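Local coordinates for protein pectate lyase (Bacillus subtilis, PDB 5AMV) that cleaves polygalacturonate by calcium-dependent elimination, releasing oligosaccharides with an unsaturated uronosyl residue at their non-reducing ends, at residues A[12-17]-A[263-268]. Numbering follows the deposited sequence.
Sequences DGWGAY and KLKITL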
# COMPACT_ATOMS: atom_id res chain seq x y z
N ASP A 12 20.30 1.72 -4.20
CA ASP A 12 18.93 2.27 -4.29
C ASP A 12 18.02 1.84 -3.13
O ASP A 12 17.09 1.02 -3.29
CB ASP A 12 18.32 1.98 -5.66
CG ASP A 12 17.07 2.80 -5.94
OD1 ASP A 12 16.64 3.63 -5.08
OD2 ASP A 12 16.51 2.60 -7.03
N GLY A 13 18.31 2.40 -1.95
CA GLY A 13 17.46 2.21 -0.78
C GLY A 13 17.62 0.87 -0.07
O GLY A 13 18.45 0.03 -0.43
N TRP A 14 16.79 0.67 0.96
CA TRP A 14 16.88 -0.49 1.80
C TRP A 14 16.70 -1.81 1.01
O TRP A 14 17.21 -2.86 1.41
CB TRP A 14 15.85 -0.40 2.89
CG TRP A 14 16.30 0.32 4.18
CD1 TRP A 14 15.63 1.32 4.82
CD2 TRP A 14 17.46 0.03 5.00
NE1 TRP A 14 16.29 1.69 5.98
CE2 TRP A 14 17.42 0.92 6.11
CE3 TRP A 14 18.54 -0.87 4.88
CZ2 TRP A 14 18.41 0.91 7.13
CZ3 TRP A 14 19.51 -0.90 5.91
CH2 TRP A 14 19.44 0.01 7.01
N GLY A 15 15.96 -1.78 -0.11
CA GLY A 15 15.85 -3.01 -0.93
C GLY A 15 17.19 -3.53 -1.45
O GLY A 15 17.31 -4.72 -1.77
N ALA A 16 18.20 -2.64 -1.54
CA ALA A 16 19.52 -3.05 -2.05
C ALA A 16 20.44 -3.65 -0.97
O ALA A 16 21.56 -4.08 -1.28
CB ALA A 16 20.20 -1.86 -2.70
N TYR A 17 19.96 -3.71 0.28
CA TYR A 17 20.76 -4.29 1.37
C TYR A 17 21.10 -5.77 1.14
O TYR A 17 20.33 -6.50 0.52
CB TYR A 17 20.05 -4.11 2.73
CG TYR A 17 20.96 -4.45 3.89
CD1 TYR A 17 21.90 -3.53 4.35
CD2 TYR A 17 20.87 -5.70 4.52
CE1 TYR A 17 22.75 -3.85 5.42
CE2 TYR A 17 21.70 -6.03 5.59
CZ TYR A 17 22.64 -5.10 6.02
OH TYR A 17 23.44 -5.45 7.09
N LYS A 263 13.17 -4.14 12.03
CA LYS A 263 12.74 -4.54 10.68
C LYS A 263 11.97 -3.37 10.06
O LYS A 263 12.17 -2.21 10.47
CB LYS A 263 11.90 -5.81 10.72
CG LYS A 263 12.64 -6.95 11.51
CD LYS A 263 12.09 -8.32 11.24
CE LYS A 263 13.07 -9.42 11.69
NZ LYS A 263 12.93 -9.59 13.18
N LEU A 264 11.18 -3.64 9.02
CA LEU A 264 10.42 -2.57 8.35
C LEU A 264 11.39 -1.51 7.82
O LEU A 264 11.11 -0.33 7.85
CB LEU A 264 9.33 -1.96 9.28
CG LEU A 264 8.25 -2.97 9.69
CD1 LEU A 264 7.33 -2.47 10.80
CD2 LEU A 264 7.38 -3.39 8.45
N LYS A 265 12.54 -1.94 7.32
CA LYS A 265 13.51 -1.06 6.71
C LYS A 265 13.08 -0.87 5.27
O LYS A 265 13.25 -1.75 4.41
CB LYS A 265 14.93 -1.63 6.78
CG LYS A 265 15.45 -1.60 8.22
CD LYS A 265 16.83 -2.24 8.25
CE LYS A 265 17.63 -1.87 9.52
NZ LYS A 265 16.91 -2.24 10.79
N ILE A 266 12.52 0.32 5.06
CA ILE A 266 11.87 0.69 3.78
C ILE A 266 12.36 2.08 3.36
O ILE A 266 12.40 3.02 4.17
CB ILE A 266 10.36 0.69 3.97
CG1 ILE A 266 9.86 -0.71 4.37
CG2 ILE A 266 9.66 1.16 2.66
CD1 ILE A 266 8.48 -0.65 5.05
N THR A 267 12.66 2.21 2.08
CA THR A 267 12.97 3.51 1.50
C THR A 267 11.85 3.92 0.55
O THR A 267 11.52 3.17 -0.35
CB THR A 267 14.30 3.47 0.72
OG1 THR A 267 15.35 3.10 1.62
CG2 THR A 267 14.67 4.81 0.06
N LEU A 268 11.29 5.10 0.78
CA LEU A 268 10.30 5.66 -0.13
C LEU A 268 10.87 6.87 -0.81
O LEU A 268 11.16 7.87 -0.13
CB LEU A 268 9.03 6.11 0.62
CG LEU A 268 8.35 5.03 1.49
CD1 LEU A 268 7.09 5.61 2.08
CD2 LEU A 268 7.97 3.80 0.68
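Trp14 lays its indole against the aliphatic chain of Lys265, while Thr267 OG1 binds the backbone N of Trp14 itself. Residues 12-17 belong to the N-terminal loop, which here packs on the outside of the parallel beta-helix, the fold of polysaccharide lyase family 1, where strand 266-274 begins. Lys265 CB sits 3.4 Å from the centroid of the Trp14 five-membered ring and almost on its normal, a CH-pi contact over the face. Its chain then runs on across the six-membered ring, with CE 3.6 Å from Trp14 CH2. Lysine suits this place because four methylenes can cover both rings before the charge is reached. The chain bends at its last torsion (chi4 57°), and NZ, hydrogen-bonded to Gly262 O, lies too far from the ring for more than a weak cation-pi attraction. At the pyrrole end, Trp14 CD1 approaches the backbone N of Ile266 at 3.3 Å.

Thr267 offers both a hydroxyl and a compact methyl. With no side chain, Gly13 can bring its CA up against Thr267 CB and to within 3.3 Å of Thr267 OG1, with the methyl CG2 alongside; its positive phi also suits glycine. Ile266, between the two outward residues, turns its side chain inward onto Ile235 and Phe251.

In the second shell, Thr236 on the neighbouring strand ties down the turn through Asp12 O and Gly15 N, and Asp12 OD1 bonds His269 NE2. Trp371 meets the Trp14 ring at a shallow angle. With Thr267 OG1 placed anti to the carbonyl carbon (chi1 -60°), the hydroxyl oxygen accepts the N-H of Trp14 at 2.9 Å from N to OG1, nearly straight, 157° at the hydrogen.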